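Local atomic coordinates of probable amidase (Thermus thermophilus, PDB entry 2DC0), a protein that belongs to the amidase signature family, whose members share an alpha/beta fold in which helices surround a central mixed beta-sheet. Residues L70-F76 with A162-T166; A121-E127 with Q143-S147. All coordinates share one frame; numbering follows the deposited sequence.

Overall arrangement
Interaction 1 pairs two neighbouring parallel strands of the central mixed sheet, while interaction 2 brings together two parts of the long loop region between strand 110-115 and helix 149-157. Both segments of interaction 2 fall in the chain between those of interaction 1. The centres of the two contacts lie about 14 Å apart, yet they touch: Lys-73 NZ, from the last residue of strand 70-73, is 2.6 Å from Ser-147 OG, a probable hydrogen bond. Beside it, Leu-75 CD2 packs 4.1 Å from Ala-121 CB. Lys-73, Ser-147 with its cis peptide bond, and Ser-171 match the Ser-cisSer-Lys triad of the amidase signature family, so the junction probably forms part of the active site.

Interaction 1 of 2, residues L70-F76 with A162-T166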
ATOM      1  N   LEU A  70      29.763 -16.006  -2.898  1.00 16.09           N
ATOM      2  CA  LEU A  70      28.309 -15.962  -2.736  1.00 17.78           C
ATOM      3  C   LEU A  70      27.652 -16.703  -3.893  1.00 16.43           C
ATOM      4  O   LEU A  70      28.261 -16.865  -4.947  1.00 17.62           O
ATOM      5  CB  LEU A  70      27.789 -14.516  -2.752  1.00 18.19           C
ATOM      6  CG  LEU A  70      27.913 -13.613  -1.520  1.00 20.17           C
ATOM      7  CD1 LEU A  70      29.365 -13.448  -1.132  1.00 22.35           C
ATOM      8  CD2 LEU A  70      27.293 -12.253  -1.838  1.00 20.92           C
ATOM      9  N   THR A  71      26.414 -17.145  -3.694  1.00 15.04           N
ATOM     10  CA  THR A  71      25.663 -17.834  -4.740  1.00 14.94           C
ATOM     11  C   THR A  71      24.455 -16.963  -5.096  1.00 16.37           C
ATOM     12  O   THR A  71      24.100 -16.051  -4.343  1.00 16.42           O
ATOM     13  CB  THR A  71      25.183 -19.230  -4.272  1.00 15.10           C
ATOM     14  OG1 THR A  71      24.378 -19.089  -3.098  1.00 16.08           O
ATOM     15  CG2 THR A  71      26.378 -20.131  -3.948  1.00 16.66           C
ATOM     16  N   VAL A  72      23.826 -17.249  -6.235  1.00 15.84           N
ATOM     17  CA  VAL A  72      22.678 -16.473  -6.713  1.00 16.44           C
ATOM     18  C   VAL A  72      21.551 -17.362  -7.232  1.00 16.27           C
ATOM     19  O   VAL A  72      21.790 -18.240  -8.063  1.00 16.18           O
ATOM     20  CB  VAL A  72      23.098 -15.531  -7.874  1.00 16.29           C
ATOM     21  CG1 VAL A  72      21.888 -14.763  -8.395  1.00 15.31           C
ATOM     22  CG2 VAL A  72      24.182 -14.566  -7.399  1.00 15.68           C
ATOM     23  N   LYS A  73      20.329 -17.124  -6.755  1.00 15.19           N
ATOM     24  CA  LYS A  73      19.152 -17.893  -7.186  1.00 16.54           C
ATOM     25  C   LYS A  73      19.088 -17.855  -8.714  1.00 17.06           C
ATOM     26  O   LYS A  73      19.289 -16.796  -9.306  1.00 16.85           O
ATOM     27  CB  LYS A  73      17.884 -17.274  -6.590  1.00 16.66           C
ATOM     28  CG  LYS A  73      16.611 -18.071  -6.832  1.00 18.52           C
ATOM     29  CD  LYS A  73      15.441 -17.391  -6.149  1.00 16.16           C
ATOM     30  CE  LYS A  73      14.199 -18.264  -6.132  1.00 18.76           C
ATOM     31  NZ  LYS A  73      13.076 -17.568  -5.432  1.00 17.14           N
ATOM     32  N   ASP A  74      18.769 -18.982  -9.351  1.00 17.04           N
ATOM     33  CA  ASP A  74      18.762 -19.037 -10.814  1.00 18.56           C
ATOM     34  C   ASP A  74      17.691 -18.303 -11.621  1.00 18.71           C
ATOM     35  O   ASP A  74      17.277 -18.787 -12.674  1.00 21.18           O
ATOM     36  CB  ASP A  74      18.840 -20.494 -11.301  1.00 18.67           C
ATOM     37  CG  ASP A  74      19.416 -20.606 -12.707  1.00 20.25           C
ATOM     38  OD1 ASP A  74      20.281 -19.771 -13.054  1.00 20.88           O
ATOM     39  OD2 ASP A  74      19.028 -21.527 -13.461  1.00 18.88           O
ATOM     40  N   LEU A  75      17.250 -17.142 -11.145  1.00 18.28           N
ATOM     41  CA  LEU A  75      16.294 -16.333 -11.898  1.00 17.79           C
ATOM     42  C   LEU A  75      16.941 -14.975 -12.148  1.00 18.76           C
ATOM     43  O   LEU A  75      16.399 -14.138 -12.870  1.00 19.61           O
ATOM     44  CB  LEU A  75      14.963 -16.174 -11.148  1.00 17.71           C
ATOM     45  CG  LEU A  75      14.906 -15.607  -9.723  1.00 18.77           C
ATOM     46  CD1 LEU A  75      15.184 -14.112  -9.716  1.00 20.19           C
ATOM     47  CD2 LEU A  75      13.509 -15.882  -9.166  1.00 16.66           C
ATOM     48  N   PHE A  76      18.108 -14.775 -11.533  1.00 17.65           N
ATOM     49  CA  PHE A  76      18.900 -13.553 -11.670  1.00 16.48           C
ATOM     50  C   PHE A  76      20.030 -13.841 -12.669  1.00 17.92           C
ATOM     51  O   PHE A  76      20.858 -14.727 -12.444  1.00 19.00           O
ATOM     52  CB  PHE A  76      19.565 -13.165 -10.341  1.00 16.15           C
ATOM     53  CG  PHE A  76      18.632 -12.582  -9.314  1.00 18.03           C
ATOM     54  CD1 PHE A  76      18.135 -11.288  -9.450  1.00 17.03           C
ATOM     55  CD2 PHE A  76      18.295 -13.312  -8.175  1.00 18.20           C
ATOM     56  CE1 PHE A  76      17.317 -10.727  -8.460  1.00 19.96           C
ATOM     57  CE2 PHE A  76      17.481 -12.763  -7.180  1.00 18.71           C
ATOM     58  CZ  PHE A  76      16.990 -11.469  -7.321  1.00 17.93           C
ATOM     59  N   ALA A 162      26.785 -16.542   1.654  1.00 15.54           N
ATOM     60  CA  ALA A 162      25.464 -15.936   1.611  1.00 14.89           C
ATOM     61  C   ALA A 162      24.881 -16.165   0.234  1.00 15.22           C
ATOM     62  O   ALA A 162      25.571 -16.648  -0.661  1.00 15.04           O
ATOM     63  CB  ALA A 162      25.552 -14.436   1.900  1.00 13.76           C
ATOM     64  N   SER A 163      23.616 -15.812   0.055  1.00 13.96           N
ATOM     65  CA  SER A 163      22.985 -15.999  -1.234  1.00 15.81           C
ATOM     66  C   SER A 163      21.918 -14.950  -1.497  1.00 15.97           C
ATOM     67  O   SER A 163      21.413 -14.306  -0.569  1.00 15.27           O
ATOM     68  CB  SER A 163      22.377 -17.398  -1.318  1.00 14.66           C
ATOM     69  OG  SER A 163      21.958 -17.681  -2.640  1.00 15.70           O
ATOM     70  N   LEU A 164      21.594 -14.771  -2.773  1.00 16.35           N
ATOM     71  CA  LEU A 164      20.574 -13.811  -3.188  1.00 16.12           C
ATOM     72  C   LEU A 164      19.377 -14.575  -3.747  1.00 15.82           C
ATOM     73  O   LEU A 164      19.529 -15.404  -4.636  1.00 15.07           O
ATOM     74  CB  LEU A 164      21.130 -12.877  -4.268  1.00 16.04           C
ATOM     75  CG  LEU A 164      20.124 -11.938  -4.943  1.00 16.50           C
ATOM     76  CD1 LEU A 164      19.564 -10.958  -3.931  1.00 18.93           C
ATOM     77  CD2 LEU A 164      20.812 -11.191  -6.088  1.00 17.45           C
ATOM     78  N   GLY A 165      18.192 -14.294  -3.220  1.00 15.54           N
ATOM     79  CA  GLY A 165      16.994 -14.964  -3.694  1.00 15.86           C
ATOM     80  C   GLY A 165      15.844 -13.985  -3.802  1.00 14.85           C
ATOM     81  O   GLY A 165      16.066 -12.777  -3.736  1.00 14.00           O
ATOM     82  N   THR A 166      14.624 -14.489  -3.990  1.00 15.32           N
ATOM     83  CA  THR A 166      13.452 -13.617  -4.074  1.00 14.34           C
ATOM     84  C   THR A 166      12.345 -14.120  -3.159  1.00 14.52           C
ATOM     85  O   THR A 166      12.361 -15.268  -2.724  1.00 13.43           O
ATOM     86  CB  THR A 166      12.878 -13.494  -5.517  1.00 12.95           C
ATOM     87  OG1 THR A 166      12.468 -14.780  -5.996  1.00 15.03           O
ATOM     88  CG2 THR A 166      13.922 -12.891  -6.460  1.00 14.11           C
TER
HETATM   89  O   HOH W   1      25.483 -19.511  -0.708  1.00 14.86           O
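Strands 70-73 and 163-166 run parallel, their axes 4.7 Å apart and inclined by 16°, as neighbours in the central mixed sheet of the amidase fold. Three backbone bonds hold the pair: Thr-71 N to Ala-162 O, Leu-164 N to Thr-71 O, and Lys-73 N to Leu-164 O. Thr-71 thus bonds to the residues on either side of its bridge partner Ser-163, as in a parallel ladder.

Each sheet face has its own chemistry. On that of Thr-71 and Ser-163, the two hydroxyls meet, OG1 to OG at 2.8 Å; Ser-163 OG also bonds to Ser-151 OG. A water linked to Thr-71 OG1 donates to Ala-162 O, a second partner for that carbonyl beside the N-H of Thr-71. The face of Val-72 and Leu-164 is apolar. There Leu-164 crosses the Phe-76 side chain at about a right angle and places CD2 over the ring centre, 3.8 Å from the centroid, in a CH-pi contact. Leu-75 CD1 lies over the opposite face, so the ring is held between two leucine methyls, while Gly-165 O approaches its edge and Thr-166 CG2 comes within 3.5 Å of Phe-76 CZ. Helix 99-106 adds Val-101 against Val-72 and Phe-76.

The residue that gives the last backbone bond, Lys-73, also sends its side chain across the partner. With CG anti to the backbone N (chi1 -173°) and the chain fully extended, Lys-73 runs alongside Gly-165, CD lying 3.8 Å from its CA. Its amino group is shared among three hydroxyls, those of Ser-147, Ser-148 and Thr-166; the bond within this contact spans 2.9 Å from Lys-73 NZ to Thr-166 OG1.

Interaction 2 of 2, residues A121-E127 with Q143-S147; sequences ALGITGE and QAGGS
Glu-127 and Gln-143 meet at an angle, with carboxylate and amide planes turned 62° apart. Gln-143 NE2 donates to Glu-127 OE2 over 2.7 Å. The bond lies close to the amide plane but reaches the carboxylate on its anti side, 34° out of plane. OE2 also accepts from Gly-364 N, while Gln-143 OE1 pairs with His-377, so each of the two polar groups has a second partner. Thr-125 adds an ST turn, OG1 accepting from Glu-127 N, and its CB packs 3.7 Å from Gln-143 NE2. A water bridges Thr-125 O and Ala-144 N.

Further along the two backbones close in: Gly-126, having no side chain, brings its CA to 3.2 Å from Gly-145 O, and Gly-146 N makes a weak bond to Ile-124 O. At the far end the Ser-147 side chain points at Ala-121, with OG 3.3 Å from Ala-121 CB; the same hydroxyl bonds to Lys-73 NZ. The peptide bond between Gly-146 and Ser-147 is cis, as at the cis-serine of the amidase signature family. Both segments belong to the long loop region between strand 110-115 and helix 149-157, with helix 377-382 packed on Ile-124 and Thr-125, and helix 310-321 on Leu-122.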
ATOM      1  N   ALA A 121       9.923 -20.071  -9.836  1.00 16.53           N
ATOM      2  CA  ALA A 121       9.618 -19.470  -8.533  1.00 18.02           C
ATOM      3  C   ALA A 121       8.147 -19.585  -8.155  1.00 18.60           C
ATOM      4  O   ALA A 121       7.689 -18.930  -7.225  1.00 19.50           O
ATOM      5  CB  ALA A 121      10.041 -18.012  -8.515  1.00 17.81           C
ATOM      6  N   LEU A 122       7.407 -20.424  -8.868  1.00 18.38           N
ATOM      7  CA  LEU A 122       5.991 -20.585  -8.580  1.00 20.19           C
ATOM      8  C   LEU A 122       5.746 -21.820  -7.722  1.00 20.29           C
ATOM      9  O   LEU A 122       5.211 -22.826  -8.191  1.00 20.87           O
ATOM     10  CB  LEU A 122       5.200 -20.675  -9.884  1.00 20.72           C
ATOM     11  CG  LEU A 122       3.675 -20.671  -9.785  1.00 21.71           C
ATOM     12  CD1 LEU A 122       3.205 -19.500  -8.923  1.00 20.50           C
ATOM     13  CD2 LEU A 122       3.092 -20.569 -11.185  1.00 20.01           C
ATOM     14  N   GLY A 123       6.141 -21.733  -6.456  1.00 21.44           N
ATOM     15  CA  GLY A 123       5.968 -22.854  -5.549  1.00 19.75           C
ATOM     16  C   GLY A 123       6.884 -22.721  -4.354  1.00 19.97           C
ATOM     17  O   GLY A 123       7.901 -22.028  -4.423  1.00 18.13           O
ATOM     18  N   ILE A 124       6.533 -23.386  -3.256  1.00 18.81           N
ATOM     19  CA  ILE A 124       7.339 -23.310  -2.046  1.00 19.15           C
ATOM     20  C   ILE A 124       7.827 -24.655  -1.503  1.00 18.52           C
ATOM     21  O   ILE A 124       8.334 -24.710  -0.387  1.00 17.09           O
ATOM     22  CB  ILE A 124       6.562 -22.610  -0.916  1.00 20.94           C
ATOM     23  CG1 ILE A 124       5.331 -23.450  -0.551  1.00 21.91           C
ATOM     24  CG2 ILE A 124       6.164 -21.200  -1.348  1.00 19.59           C
ATOM     25  CD1 ILE A 124       5.550 -24.916  -0.089  1.00 23.38           C
ATOM     26  N   THR A 125       7.691 -25.730  -2.276  1.00 17.66           N
ATOM     27  CA  THR A 125       8.133 -27.042  -1.798  1.00 18.39           C
ATOM     28  C   THR A 125       9.615 -27.285  -2.064  1.00 18.31           C
ATOM     29  O   THR A 125      10.307 -27.902  -1.252  1.00 17.11           O
ATOM     30  CB  THR A 125       7.350 -28.215  -2.452  1.00 18.67           C
ATOM     31  OG1 THR A 125       7.668 -28.288  -3.846  1.00 19.03           O
ATOM     32  CG2 THR A 125       5.849 -28.021  -2.284  1.00 21.18           C
ATOM     33  N   GLY A 126      10.101 -26.803  -3.200  1.00 17.56           N
ATOM     34  CA  GLY A 126      11.492 -27.023  -3.537  1.00 19.03           C
ATOM     35  C   GLY A 126      11.622 -28.313  -4.325  1.00 19.82           C
ATOM     36  O   GLY A 126      12.722 -28.727  -4.703  1.00 20.25           O
ATOM     37  N   GLU A 127      10.488 -28.970  -4.555  1.00 18.82           N
ATOM     38  CA  GLU A 127      10.476 -30.202  -5.333  1.00 21.20           C
ATOM     39  C   GLU A 127      10.376 -29.765  -6.790  1.00 22.03           C
ATOM     40  O   GLU A 127       9.539 -28.934  -7.144  1.00 24.69           O
ATOM     41  CB  GLU A 127       9.293 -31.079  -4.923  1.00 23.07           C
ATOM     42  CG  GLU A 127       9.495 -31.728  -3.562  1.00 24.46           C
ATOM     43  CD  GLU A 127       8.250 -32.418  -3.049  1.00 28.08           C
ATOM     44  OE1 GLU A 127       7.518 -33.011  -3.869  1.00 33.98           O
ATOM     45  OE2 GLU A 127       8.005 -32.381  -1.823  1.00 26.22           O
ATOM     46  N   GLN A 143      11.748 -31.623   2.883  1.00 17.03           N
ATOM     47  CA  GLN A 143      11.736 -30.561   1.885  1.00 17.25           C
ATOM     48  C   GLN A 143      12.671 -29.414   2.257  1.00 17.05           C
ATOM     49  O   GLN A 143      12.745 -29.004   3.417  1.00 14.94           O
ATOM     50  CB  GLN A 143      10.318 -29.984   1.719  1.00 17.25           C
ATOM     51  CG  GLN A 143       9.232 -30.998   1.326  1.00 17.32           C
ATOM     52  CD  GLN A 143       7.852 -30.355   1.184  1.00 17.10           C
ATOM     53  OE1 GLN A 143       7.488 -29.472   1.958  1.00 16.37           O
ATOM     54  NE2 GLN A 143       7.072 -30.817   0.212  1.00 15.89           N
ATOM     55  N   ALA A 144      13.405 -28.913   1.261  1.00 15.36           N
ATOM     56  CA  ALA A 144      14.281 -27.770   1.468  1.00 15.92           C
ATOM     57  C   ALA A 144      13.302 -26.604   1.424  1.00 16.38           C
ATOM     58  O   ALA A 144      13.596 -25.495   1.872  1.00 15.79           O
ATOM     59  CB  ALA A 144      15.279 -27.648   0.325  1.00 13.85           C
ATOM     60  N   GLY A 145      12.401 -26.794   0.898  1.00 17.29           N
ATOM     61  CA  GLY A 145      11.361 -25.790   0.791  1.00 21.45           C
ATOM     62  C   GLY A 145      11.626 -24.769  -0.289  1.00 25.42           C
ATOM     63  O   GLY A 145      12.359 -25.036  -1.249  1.00 22.18           O
ATOM     64  N   GLY A 146      10.696 -23.719  -0.533  1.00 28.97           N
ATOM     65  CA  GLY A 146      10.986 -22.764  -1.584  1.00 32.99           C
ATOM     66  C   GLY A 146      10.587 -21.307  -1.645  1.00 32.05           C
ATOM     67  O   GLY A 146       9.912 -20.785  -0.764  1.00 33.07           O
ATOM     68  N   SER A 147      10.875 -20.640  -3.007  1.00 30.86           N
ATOM     69  CA  SER A 147      11.337 -21.270  -4.240  1.00 23.06           C
ATOM     70  C   SER A 147      12.791 -20.848  -4.138  1.00 18.06           C
ATOM     71  O   SER A 147      13.556 -21.061  -5.066  1.00 16.68           O
ATOM     72  CB  SER A 147      10.690 -20.663  -5.467  1.00 26.63           C
ATOM     73  OG  SER A 147      11.112 -19.301  -5.666  1.00 21.61           O
TER
HETATM   74  O   HOH W   2      12.252 -29.866  -1.202  1.00 16.15           O